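PDB 3OH8: nucleoside-diphosphate sugar epimerase (SulA family) from Corynebacterium glutamicum, which probably catalyses NAD(P)-dependent epimerisation, or related chemistry, on nucleoside-diphosphate sugars, although its true substrate is not established. Local coordinates for residues T76-T81 / N89-H94; D47-F52 / V61-L66; V365-V370 / T415-L420. All coordinates share one frame; numbering follows the deposited sequence.

Contact 1 (T76-T81 / N89-H94); sequences TDVCLT and NWRHVH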
ATOM      1  N   THR A  76     -15.065   7.469 -17.353  1.00 15.86           N
ATOM      2  CA  THR A  76     -15.131   6.174 -18.032  1.00 17.57           C
ATOM      3  C   THR A  76     -13.761   5.783 -18.592  1.00 20.06           C
ATOM      4  O   THR A  76     -13.092   6.611 -19.218  1.00 22.33           O
ATOM      5  CB  THR A  76     -16.172   6.213 -19.193  1.00 21.11           C
ATOM      6  OG1 THR A  76     -17.483   6.480 -18.669  1.00 19.88           O
ATOM      7  CG2 THR A  76     -16.206   4.885 -19.932  1.00 23.32           C
ATOM      8  N   ASP A  77     -13.337   4.542 -18.352  1.00 24.04           N
ATOM      9  CA  ASP A  77     -12.070   4.040 -18.913  1.00 27.10           C
ATOM     10  C   ASP A  77     -12.376   3.177 -20.126  1.00 28.53           C
ATOM     11  O   ASP A  77     -13.273   2.345 -20.072  1.00 26.65           O
ATOM     12  CB  ASP A  77     -11.296   3.158 -17.912  1.00 24.96           C
ATOM     13  CG  ASP A  77     -11.051   3.833 -16.587  1.00 24.86           C
ATOM     14  OD1 ASP A  77     -10.680   5.022 -16.565  1.00 26.25           O
ATOM     15  OD2 ASP A  77     -11.211   3.155 -15.552  1.00 28.53           O
ATOM     16  N   VAL A  78     -11.616   3.336 -21.208  1.00 28.91           N
ATOM     17  CA  VAL A  78     -11.839   2.500 -22.385  1.00 32.41           C
ATOM     18  C   VAL A  78     -10.535   2.000 -22.997  1.00 29.91           C
ATOM     19  O   VAL A  78      -9.521   2.691 -22.954  1.00 24.65           O
ATOM     20  CB  VAL A  78     -12.676   3.237 -23.473  1.00 37.81           C
ATOM     21  CG1 VAL A  78     -14.004   3.705 -22.897  1.00 35.95           C
ATOM     22  CG2 VAL A  78     -11.904   4.404 -24.061  1.00 37.38           C
ATOM     23  N   CYS A  79     -10.564   0.790 -23.547  1.00 32.26           N
ATOM     24  CA  CYS A  79      -9.438   0.288 -24.333  1.00 42.20           C
ATOM     25  C   CYS A  79      -9.845  -0.088 -25.755  1.00 52.03           C
ATOM     26  O   CYS A  79     -10.808  -0.829 -25.952  1.00 54.83           O
ATOM     27  CB  CYS A  79      -8.794  -0.920 -23.673  1.00 39.37           C
ATOM     28  SG  CYS A  79      -7.392  -1.519 -24.644  1.00 68.71           S
ATOM     29  N   LEU A  80      -9.096   0.409 -26.737  1.00 58.86           N
ATOM     30  CA  LEU A  80      -9.404   0.153 -28.145  1.00 69.59           C
ATOM     31  C   LEU A  80      -8.527  -0.934 -28.781  1.00 73.41           C
ATOM     32  O   LEU A  80      -8.923  -1.563 -29.761  1.00 76.91           O
ATOM     33  CB  LEU A  80      -9.342   1.454 -28.966  1.00 73.79           C
ATOM     34  CG  LEU A  80      -8.000   2.162 -29.200  1.00 73.89           C
ATOM     35  CD1 LEU A  80      -7.259   1.537 -30.371  1.00 75.26           C
ATOM     36  CD2 LEU A  80      -8.206   3.654 -29.450  1.00 71.60           C
ATOM     37  N   THR A  81      -7.337  -1.149 -28.228  1.00 72.87           N
ATOM     38  CA  THR A  81      -6.434  -2.172 -28.746  1.00 71.79           C
ATOM     39  C   THR A  81      -6.318  -3.349 -27.793  1.00 68.09           C
ATOM     40  O   THR A  81      -6.513  -3.210 -26.595  1.00 67.12           O
ATOM     41  CB  THR A  81      -5.031  -1.615 -29.033  1.00 73.39           C
ATOM     42  OG1 THR A  81      -4.632  -0.738 -27.972  1.00 74.99           O
ATOM     43  CG2 THR A  81      -5.029  -0.853 -30.344  1.00 73.39           C
ATOM     44  N   ASN A  89     -11.434  -4.541 -25.618  1.00 53.59           N
ATOM     45  CA  ASN A  89     -12.845  -4.212 -25.718  1.00 51.74           C
ATOM     46  C   ASN A  89     -13.395  -3.922 -24.323  1.00 43.82           C
ATOM     47  O   ASN A  89     -14.515  -4.295 -23.976  1.00 47.28           O
ATOM     48  CB  ASN A  89     -13.605  -5.357 -26.382  1.00 58.58           C
ATOM     49  CG  ASN A  89     -14.749  -4.867 -27.252  1.00 63.70           C
ATOM     50  OD1 ASN A  89     -14.567  -4.586 -28.437  1.00 63.75           O
ATOM     51  ND2 ASN A  89     -15.934  -4.760 -26.665  1.00 65.59           N
ATOM     52  N   TRP A  90     -12.575  -3.245 -23.532  1.00 35.61           N
ATOM     53  CA  TRP A  90     -12.861  -2.984 -22.132  1.00 28.03           C
ATOM     54  C   TRP A  90     -13.481  -1.599 -21.981  1.00 23.05           C
ATOM     55  O   TRP A  90     -12.947  -0.611 -22.484  1.00 21.71           O
ATOM     56  CB  TRP A  90     -11.553  -3.092 -21.337  1.00 28.48           C
ATOM     57  CG  TRP A  90     -11.627  -2.720 -19.880  1.00 28.65           C
ATOM     58  CD1 TRP A  90     -11.479  -1.470 -19.342  1.00 27.98           C
ATOM     59  CD2 TRP A  90     -11.837  -3.607 -18.777  1.00 26.27           C
ATOM     60  NE1 TRP A  90     -11.587  -1.528 -17.972  1.00 26.59           N
ATOM     61  CE2 TRP A  90     -11.809  -2.828 -17.601  1.00 27.33           C
ATOM     62  CE3 TRP A  90     -12.046  -4.985 -18.668  1.00 30.03           C
ATOM     63  CZ2 TRP A  90     -11.980  -3.380 -16.334  1.00 31.25           C
ATOM     64  CZ3 TRP A  90     -12.223  -5.531 -17.412  1.00 29.58           C
ATOM     65  CH2 TRP A  90     -12.186  -4.730 -16.259  1.00 33.84           C
ATOM     66  N   ARG A  91     -14.616  -1.522 -21.294  1.00 24.32           N
ATOM     67  CA  ARG A  91     -15.230  -0.225 -21.030  1.00 25.37           C
ATOM     68  C   ARG A  91     -15.724  -0.158 -19.581  1.00 24.59           C
ATOM     69  O   ARG A  91     -16.640  -0.879 -19.198  1.00 23.98           O
ATOM     70  CB  ARG A  91     -16.372   0.030 -22.019  1.00 33.42           C
ATOM     71  CG  ARG A  91     -16.706   1.494 -22.232  1.00 42.68           C
ATOM     72  CD  ARG A  91     -17.527   1.698 -23.517  1.00 47.48           C
ATOM     73  NE  ARG A  91     -17.831   3.107 -23.750  1.00 50.54           N
ATOM     74  CZ  ARG A  91     -18.905   3.722 -23.267  1.00 61.94           C
ATOM     75  NH1 ARG A  91     -19.783   3.046 -22.530  1.00 65.24           N
ATOM     76  NH2 ARG A  91     -19.104   5.009 -23.518  1.00 66.40           N
ATOM     77  N   HIS A  92     -15.118   0.722 -18.789  1.00 21.11           N
ATOM     78  CA  HIS A  92     -15.365   0.762 -17.353  1.00 16.30           C
ATOM     79  C   HIS A  92     -15.971   2.110 -16.976  1.00 17.63           C
ATOM     80  O   HIS A  92     -15.295   3.136 -17.012  1.00 21.58           O
ATOM     81  CB  HIS A  92     -14.036   0.527 -16.608  1.00 17.61           C
ATOM     82  CG  HIS A  92     -14.174   0.444 -15.113  1.00 22.07           C
ATOM     83  ND1 HIS A  92     -15.329   0.765 -14.448  1.00 22.90           N
ATOM     84  CD2 HIS A  92     -13.272   0.069 -14.169  1.00 18.12           C
ATOM     85  CE1 HIS A  92     -15.142   0.602 -13.142  1.00 22.39           C
ATOM     86  NE2 HIS A  92     -13.913   0.178 -12.951  1.00 26.10           N
ATOM     87  N   VAL A  93     -17.257   2.109 -16.637  1.00 18.30           N
ATOM     88  CA  VAL A  93     -17.918   3.327 -16.192  1.00 19.23           C
ATOM     89  C   VAL A  93     -17.893   3.411 -14.656  1.00 17.23           C
ATOM     90  O   VAL A  93     -18.267   2.458 -13.968  1.00 19.01           O
ATOM     91  CB  VAL A  93     -19.388   3.393 -16.676  1.00 19.41           C
ATOM     92  CG1 VAL A  93     -20.059   4.659 -16.152  1.00 16.26           C
ATOM     93  CG2 VAL A  93     -19.458   3.336 -18.204  1.00 19.44           C
ATOM     94  N   HIS A  94     -17.445   4.554 -14.137  1.00 15.55           N
ATOM     95  CA  HIS A  94     -17.384   4.805 -12.695  1.00 15.68           C
ATOM     96  C   HIS A  94     -18.412   5.882 -12.384  1.00 14.98           C
ATOM     97  O   HIS A  94     -18.233   7.034 -12.774  1.00 17.18           O
ATOM     98  CB  HIS A  94     -16.009   5.348 -12.268  1.00 13.01           C
ATOM     99  CG  HIS A  94     -14.841   4.554 -12.758  1.00 16.12           C
ATOM    100  ND1 HIS A  94     -14.017   3.830 -11.919  1.00 19.40           N
ATOM    101  CD2 HIS A  94     -14.317   4.409 -14.007  1.00 20.04           C
ATOM    102  CE1 HIS A  94     -13.053   3.262 -12.626  1.00 20.14           C
ATOM    103  NE2 HIS A  94     -13.216   3.597 -13.891  1.00 21.44           N
TER

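Contact 2 (D47-F52 / V61-L66); sequences DGTTIF and VARHDL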
ATOM      1  N   ASP A  47     -10.558  12.982 -19.996  1.00 29.03           N
ATOM      2  CA  ASP A  47      -9.883  12.445 -21.169  1.00 30.78           C
ATOM      3  C   ASP A  47      -8.463  12.101 -20.768  1.00 33.36           C
ATOM      4  O   ASP A  47      -8.142  12.070 -19.582  1.00 37.45           O
ATOM      5  CB  ASP A  47      -9.886  13.476 -22.305  1.00 34.02           C
ATOM      6  CG  ASP A  47      -9.325  14.830 -21.878  1.00 38.56           C
ATOM      7  OD1 ASP A  47      -8.636  14.898 -20.839  1.00 32.30           O
ATOM      8  OD2 ASP A  47      -9.570  15.829 -22.590  1.00 44.76           O
ATOM      9  N   GLY A  48      -7.600  11.858 -21.743  1.00 31.29           N
ATOM     10  CA  GLY A  48      -6.213  11.578 -21.418  1.00 34.33           C
ATOM     11  C   GLY A  48      -5.982  10.099 -21.195  1.00 32.52           C
ATOM     12  O   GLY A  48      -6.880   9.382 -20.760  1.00 26.67           O
ATOM     13  N   THR A  49      -4.776   9.633 -21.492  1.00 30.24           N
ATOM     14  CA  THR A  49      -4.524   8.209 -21.444  1.00 27.04           C
ATOM     15  C   THR A  49      -3.596   7.797 -20.305  1.00 26.71           C
ATOM     16  O   THR A  49      -2.831   8.597 -19.768  1.00 26.96           O
ATOM     17  CB  THR A  49      -4.033   7.662 -22.816  1.00 37.80           C
ATOM     18  OG1 THR A  49      -2.612   7.520 -22.818  1.00 38.94           O
ATOM     19  CG2 THR A  49      -4.460   8.583 -23.946  1.00 26.01           C
ATOM     20  N   THR A  50      -3.715   6.536 -19.929  1.00 24.26           N
ATOM     21  CA  THR A  50      -2.890   5.937 -18.895  1.00 26.45           C
ATOM     22  C   THR A  50      -2.251   4.690 -19.485  1.00 26.60           C
ATOM     23  O   THR A  50      -2.947   3.890 -20.106  1.00 21.97           O
ATOM     24  CB  THR A  50      -3.749   5.510 -17.702  1.00 29.64           C
ATOM     25  OG1 THR A  50      -4.398   6.660 -17.154  1.00 30.18           O
ATOM     26  CG2 THR A  50      -2.881   4.835 -16.631  1.00 32.69           C
ATOM     27  N   ILE A  51      -0.939   4.533 -19.315  1.00 25.92           N
ATOM     28  CA  ILE A  51      -0.253   3.343 -19.808  1.00 24.85           C
ATOM     29  C   ILE A  51      -0.012   2.372 -18.659  1.00 23.77           C
ATOM     30  O   ILE A  51       0.514   2.763 -17.612  1.00 26.23           O
ATOM     31  CB  ILE A  51       1.134   3.682 -20.440  1.00 30.02           C
ATOM     32  CG1 ILE A  51       1.054   4.867 -21.420  1.00 29.49           C
ATOM     33  CG2 ILE A  51       1.741   2.445 -21.115  1.00 24.51           C
ATOM     34  CD1 ILE A  51       0.380   4.562 -22.733  1.00 30.93           C
ATOM     35  N   PHE A  52      -0.404   1.116 -18.846  1.00 23.38           N
ATOM     36  CA  PHE A  52      -0.124   0.070 -17.867  1.00 24.46           C
ATOM     37  C   PHE A  52       0.916  -0.907 -18.414  1.00 28.43           C
ATOM     38  O   PHE A  52       0.850  -1.295 -19.576  1.00 29.24           O
ATOM     39  CB  PHE A  52      -1.385  -0.743 -17.559  1.00 30.60           C
ATOM     40  CG  PHE A  52      -2.450   0.014 -16.820  1.00 27.54           C
ATOM     41  CD1 PHE A  52      -3.304   0.875 -17.494  1.00 26.44           C
ATOM     42  CD2 PHE A  52      -2.612  -0.153 -15.455  1.00 25.24           C
ATOM     43  CE1 PHE A  52      -4.309   1.558 -16.817  1.00 27.84           C
ATOM     44  CE2 PHE A  52      -3.614   0.533 -14.763  1.00 26.50           C
ATOM     45  CZ  PHE A  52      -4.460   1.386 -15.447  1.00 28.57           C
ATOM     46  N   VAL A  61      -2.874   0.311 -23.052  1.00 27.61           N
ATOM     47  CA  VAL A  61      -3.101   1.740 -23.202  1.00 20.82           C
ATOM     48  C   VAL A  61      -4.564   2.019 -22.893  1.00 26.54           C
ATOM     49  O   VAL A  61      -5.439   1.715 -23.693  1.00 28.11           O
ATOM     50  CB  VAL A  61      -2.783   2.218 -24.629  1.00 24.13           C
ATOM     51  CG1 VAL A  61      -3.060   3.714 -24.770  1.00 23.71           C
ATOM     52  CG2 VAL A  61      -1.332   1.900 -24.980  1.00 26.31           C
ATOM     53  N   ALA A  62      -4.823   2.569 -21.714  1.00 26.41           N
ATOM     54  CA  ALA A  62      -6.182   2.907 -21.327  1.00 23.52           C
ATOM     55  C   ALA A  62      -6.433   4.377 -21.610  1.00 28.10           C
ATOM     56  O   ALA A  62      -5.513   5.188 -21.550  1.00 31.23           O
ATOM     57  CB  ALA A  62      -6.410   2.602 -19.856  1.00 21.78           C
ATOM     58  N   ARG A  63      -7.681   4.715 -21.911  1.00 22.62           N
ATOM     59  CA  ARG A  63      -8.029   6.070 -22.309  1.00 27.16           C
ATOM     60  C   ARG A  63      -9.314   6.485 -21.595  1.00 26.87           C
ATOM     61  O   ARG A  63     -10.248   5.701 -21.512  1.00 26.87           O
ATOM     62  CB  ARG A  63      -8.248   6.078 -23.825  1.00 36.37           C
ATOM     63  CG  ARG A  63      -7.954   7.390 -24.538  1.00 51.93           C
ATOM     64  CD  ARG A  63      -8.081   7.200 -26.051  1.00 58.02           C
ATOM     65  NE  ARG A  63      -8.600   8.389 -26.722  1.00 64.11           N
ATOM     66  CZ  ARG A  63      -9.892   8.642 -26.908  1.00 69.77           C
ATOM     67  NH1 ARG A  63     -10.814   7.790 -26.471  1.00 70.74           N
ATOM     68  NH2 ARG A  63     -10.263   9.753 -27.533  1.00 72.00           N
ATOM     69  N   HIS A  64      -9.365   7.707 -21.074  1.00 21.64           N
ATOM     70  CA  HIS A  64     -10.610   8.207 -20.501  1.00 23.56           C
ATOM     71  C   HIS A  64     -11.500   8.726 -21.629  1.00 28.06           C
ATOM     72  O   HIS A  64     -11.022   9.380 -22.553  1.00 29.92           O
ATOM     73  CB  HIS A  64     -10.358   9.314 -19.483  1.00 24.38           C
ATOM     74  CG  HIS A  64      -9.785   8.834 -18.182  1.00 24.43           C
ATOM     75  ND1 HIS A  64      -8.807   9.522 -17.498  1.00 30.36           N
ATOM     76  CD2 HIS A  64     -10.059   7.734 -17.436  1.00 26.35           C
ATOM     77  CE1 HIS A  64      -8.502   8.868 -16.391  1.00 31.96           C
ATOM     78  NE2 HIS A  64      -9.244   7.783 -16.329  1.00 29.09           N
ATOM     79  N   ASP A  65     -12.790   8.431 -21.542  1.00 27.65           N
ATOM     80  CA  ASP A  65     -13.732   8.742 -22.614  1.00 26.18           C
ATOM     81  C   ASP A  65     -14.522  10.003 -22.286  1.00 23.86           C
ATOM     82  O   ASP A  65     -15.293  10.039 -21.320  1.00 24.82           O
ATOM     83  CB  ASP A  65     -14.671   7.559 -22.827  1.00 31.21           C
ATOM     84  CG  ASP A  65     -15.639   7.778 -23.978  1.00 34.05           C
ATOM     85  OD1 ASP A  65     -15.609   8.871 -24.582  1.00 36.85           O
ATOM     86  OD2 ASP A  65     -16.426   6.857 -24.262  1.00 33.77           O
ATOM     87  N   LEU A  66     -14.331  11.043 -23.092  1.00 29.46           N
ATOM     88  CA  LEU A  66     -14.989  12.325 -22.845  1.00 33.72           C
ATOM     89  C   LEU A  66     -16.499  12.147 -22.812  1.00 30.96           C
ATOM     90  O   LEU A  66     -17.185  12.771 -22.014  1.00 29.40           O
ATOM     91  CB  LEU A  66     -14.614  13.342 -23.926  1.00 42.46           C
ATOM     92  CG  LEU A  66     -14.610  14.826 -23.540  1.00 47.15           C
ATOM     93  CD1 LEU A  66     -15.025  15.671 -24.732  1.00 43.04           C
ATOM     94  CD2 LEU A  66     -15.518  15.104 -22.356  1.00 51.36           C
TER

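Contact 3 (V365-V370 / T415-L420); sequences VAPNPV and TAPAAL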
ATOM      1  N   VAL A 365       4.507  -4.067  12.715  1.00 12.99           N
ATOM      2  CA  VAL A 365       4.110  -5.457  12.579  1.00 14.89           C
ATOM      3  C   VAL A 365       2.642  -5.512  12.955  1.00 15.00           C
ATOM      4  O   VAL A 365       2.172  -4.702  13.745  1.00 16.03           O
ATOM      5  CB  VAL A 365       4.901  -6.371  13.560  1.00 20.34           C
ATOM      6  CG1 VAL A 365       6.417  -6.258  13.309  1.00 13.04           C
ATOM      7  CG2 VAL A 365       4.557  -6.022  15.016  1.00 13.28           C
ATOM      8  N   ALA A 366       1.906  -6.451  12.376  1.00 15.17           N
ATOM      9  CA  ALA A 366       0.525  -6.656  12.791  1.00 15.51           C
ATOM     10  C   ALA A 366       0.502  -7.111  14.249  1.00 18.52           C
ATOM     11  O   ALA A 366       1.467  -7.697  14.724  1.00 20.36           O
ATOM     12  CB  ALA A 366      -0.158  -7.687  11.881  1.00 21.17           C
ATOM     13  N   PRO A 367      -0.595  -6.816  14.966  1.00 20.01           N
ATOM     14  CA  PRO A 367      -0.774  -7.215  16.367  1.00 25.30           C
ATOM     15  C   PRO A 367      -0.613  -8.728  16.582  1.00 30.02           C
ATOM     16  O   PRO A 367      -0.299  -9.133  17.697  1.00 30.41           O
ATOM     17  CB  PRO A 367      -2.223  -6.819  16.669  1.00 26.10           C
ATOM     18  CG  PRO A 367      -2.558  -5.743  15.688  1.00 23.22           C
ATOM     19  CD  PRO A 367      -1.713  -5.989  14.460  1.00 18.91           C
ATOM     20  N   ASN A 368      -0.815  -9.536  15.540  1.00 26.61           N
ATOM     21  CA  ASN A 368      -0.871 -10.994  15.696  1.00 26.81           C
ATOM     22  C   ASN A 368       0.145 -11.797  14.877  1.00 24.71           C
ATOM     23  O   ASN A 368      -0.191 -12.319  13.810  1.00 23.58           O
ATOM     24  CB  ASN A 368      -2.287 -11.502  15.367  1.00 30.07           C
ATOM     25  CG  ASN A 368      -3.328 -10.987  16.340  1.00 32.67           C
ATOM     26  OD1 ASN A 368      -3.236 -11.212  17.550  1.00 32.19           O
ATOM     27  ND2 ASN A 368      -4.311 -10.277  15.823  1.00 32.63           N
ATOM     28  N   PRO A 369       1.385 -11.926  15.383  1.00 22.39           N
ATOM     29  CA  PRO A 369       2.331 -12.823  14.706  1.00 22.44           C
ATOM     30  C   PRO A 369       1.827 -14.272  14.767  1.00 22.01           C
ATOM     31  O   PRO A 369       1.084 -14.603  15.687  1.00 25.20           O
ATOM     32  CB  PRO A 369       3.627 -12.642  15.501  1.00 22.73           C
ATOM     33  CG  PRO A 369       3.198 -12.104  16.841  1.00 22.80           C
ATOM     34  CD  PRO A 369       1.950 -11.305  16.592  1.00 21.35           C
ATOM     35  N   VAL A 370       2.194 -15.111  13.799  1.00 23.05           N
ATOM     36  CA  VAL A 370       1.701 -16.488  13.765  1.00 24.65           C
ATOM     37  C   VAL A 370       2.844 -17.483  13.659  1.00 22.37           C
ATOM     38  O   VAL A 370       3.944 -17.128  13.232  1.00 20.17           O
ATOM     39  CB  VAL A 370       0.734 -16.729  12.574  1.00 27.77           C
ATOM     40  CG1 VAL A 370      -0.484 -15.798  12.670  1.00 29.70           C
ATOM     41  CG2 VAL A 370       1.453 -16.531  11.264  1.00 23.89           C
ATOM     42  N   THR A 415       7.113 -10.466  17.562  1.00 19.44           N
ATOM     43  CA  THR A 415       7.080  -9.025  17.743  1.00 20.23           C
ATOM     44  C   THR A 415       5.666  -8.517  18.068  1.00 23.08           C
ATOM     45  O   THR A 415       4.663  -9.022  17.545  1.00 25.15           O
ATOM     46  CB  THR A 415       7.626  -8.295  16.494  1.00 24.60           C
ATOM     47  OG1 THR A 415       8.713  -9.040  15.919  1.00 21.57           O
ATOM     48  CG2 THR A 415       8.125  -6.911  16.868  1.00 29.54           C
ATOM     49  N   ALA A 416       5.593  -7.525  18.946  1.00 23.57           N
ATOM     50  CA  ALA A 416       4.339  -6.816  19.207  1.00 20.85           C
ATOM     51  C   ALA A 416       4.496  -5.337  18.838  1.00 14.68           C
ATOM     52  O   ALA A 416       5.543  -4.732  19.100  1.00 17.64           O
ATOM     53  CB  ALA A 416       3.913  -6.968  20.682  1.00 22.96           C
ATOM     54  N   PRO A 417       3.466  -4.765  18.198  1.00 16.52           N
ATOM     55  CA  PRO A 417       3.441  -3.326  17.911  1.00 21.19           C
ATOM     56  C   PRO A 417       2.994  -2.554  19.151  1.00 20.19           C
ATOM     57  O   PRO A 417       1.957  -1.889  19.149  1.00 18.94           O
ATOM     58  CB  PRO A 417       2.415  -3.214  16.782  1.00 16.55           C
ATOM     59  CG  PRO A 417       1.445  -4.361  17.054  1.00 18.83           C
ATOM     60  CD  PRO A 417       2.258  -5.464  17.716  1.00 14.05           C
ATOM     61  N   ALA A 418       3.778  -2.655  20.218  1.00 17.87           N
ATOM     62  CA  ALA A 418       3.375  -2.097  21.510  1.00 20.10           C
ATOM     63  C   ALA A 418       3.199  -0.581  21.466  1.00 18.64           C
ATOM     64  O   ALA A 418       2.232  -0.040  22.011  1.00 19.12           O
ATOM     65  CB  ALA A 418       4.386  -2.483  22.600  1.00 17.04           C
ATOM     66  N   ALA A 419       4.137   0.098  20.816  1.00 13.24           N
ATOM     67  CA  ALA A 419       4.112   1.548  20.746  1.00 14.70           C
ATOM     68  C   ALA A 419       2.859   2.040  19.999  1.00 18.88           C
ATOM     69  O   ALA A 419       2.225   3.024  20.397  1.00 19.80           O
ATOM     70  CB  ALA A 419       5.377   2.051  20.080  1.00 19.52           C
ATOM     71  N   LEU A 420       2.497   1.352  18.919  1.00 18.24           N
ATOM     72  CA  LEU A 420       1.310   1.732  18.156  1.00 22.44           C
ATOM     73  C   LEU A 420       0.019   1.442  18.934  1.00 23.12           C
ATOM     74  O   LEU A 420      -0.907   2.257  18.955  1.00 20.17           O
ATOM     75  CB  LEU A 420       1.297   1.024  16.800  1.00 21.27           C
ATOM     76  CG  LEU A 420       2.370   1.554  15.841  1.00 21.89           C
ATOM     77  CD1 LEU A 420       2.491   0.678  14.611  1.00 12.30           C
ATOM     78  CD2 LEU A 420       2.062   3.006  15.466  1.00 18.92           C
TER

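Contact 1 (T76-T81 / N89-H94)
D77 and H94 each turn the side chain to the position beside the backbone N, with CG anti to the carbonyl carbon (chi1 -54° in D77), and this brings the carboxylate and the imidazole together diagonally across two antiparallel strands. H94 NE2 donates to D77 OD2 over 2.6 Å. The oxygen lies close to the plane of the ring, at its edge, whereas the donor comes to OD2 from above the carboxylate plane; the two flat groups are turned 72° against each other.

The strands, 74-78 and 91-99, are neighbours in a sheet which, with the long helix 119-139, has an order consistent with an SRPBCC-like (helix-grip) domain. D77 and H92 form a hydrogen-bonded pair, each backbone N lying 2.8 Å from the other residue's O. Beyond it C79 N reaches W90 O at 3.0 Å. The face that bears D77 and H92 looks to helix 119-139, where R125 touches both histidines. With CG anti to the backbone N (chi1 -176°), the H92 ring is carried to where H94 NE2 sits 3.4 Å above its centre. H94 stacks on F75.

On the other face, V78 and R91 run side by side, with V78 CG1 3.6 Å from R91 CG, while T76 CG2 covers one face of the guanidinium. T76 OG1 lies 3.7 Å from V93 CG2, but its hydrogen bond goes to G68 O.

The geometry is consistent with a proton on H94 NE2, donated to D77. The nearby carboxylate would tend to stabilise a proton on the imidazole, and the H94 ring is held by its in-plane bond, by the stack on F75 and by the H92 ring against its face.

Contact 2 (D47-F52 / V61-L66)
H64 ND1 serves two carbonyl oxygens: it hydrogen-bonds to R44 O and makes a second, weak bond of 3.4 Å to D47 O. The D47 oxygen lies at the edge of the imidazole, in its plane. This holds the ring at the open end of a beta hairpin made by strands 49-53 and 59-64. CG of H64 is anti to the carbonyl carbon (chi1 -73°), which turns the ring edge to D47 O, near G48 O.

The main chain of H64 joins in, its N lying 3.0 Å from G48 O. Further along, T50 and A62 form a hydrogen-bonded pair, and T50 N meets A62 O at 2.8 Å. The same A62 carbonyl is closely approached by T49 CB.

T49, I51, V61 and R63 share the more exposed face as two non-hydrogen-bonded pairs. There T49 CG2 touches R63 CG at 3.7 Å, and I51 lies alongside V61, its CD1 against the CG2 branch. On the buried face F52, whose ring also meets W60, reaches back toward the neighbouring strand: its CE1 presents the ring edge to A62 CB, 3.8 Å away.

Contact 3 (V365-V370 / T415-L420)
The carbonyl oxygen of V365 is buried against the ring of P417 and has no hydrogen-bonding partner in the model. P417 CB and CG each come within 3.4 Å of V365 O, so carbon rather than an N-H covers it. P417 is itself unusually placed: it is the centre of an inverse gamma turn, with a weak bond from A418 N to A416 O, and it is the N-cap residue of helix 418-422.

The V365 side chain fills the angle between P417 and T415. With CG1 anti to the carbonyl carbon (chi1 -59°), CG2 falls between the backbone N and the carbonyl carbon and lies 3.6 Å from P417 CD, while CG1 meets T415 CB. Next to it P417 CG touches P367 CA at 3.7 Å, and P369 CG covers T415 O at 3.5 Å.

The loop after strand 360-364 is thereby packed against the end of strand 412-415, in the DUF1731 sequence region. T415 OG1 bonds to S338 OG, and A366 pairs through its backbone with W339. With three prolines and a valine at the interface, cohesion comes from shape and apolar contact, and burying V365 O probably carries some desolvation cost.

Overall arrangement
Contacts 2, 1 and 3 follow one another along the chain in that order. The first two belong to the same seven-stranded antiparallel sheet, their centres about 9 Å apart. Strand 59-64, from contact 2, lies directly beside strand 74-78, from contact 1, and V78 N lies 2.8 Å from R63 O, a probable hydrogen bond; together they form four consecutive strands of the N-terminal antiparallel-sheet unit. Contact 3 belongs to the epimerase-like part, on the opposite side of the chain's centre, about 42 Å from contact 1 and 41 Å from contact 2 between centres, and touches neither. It packs the loop after strand 360-364 of the Rossmann-type mixed sheet against the DUF1731 sequence region.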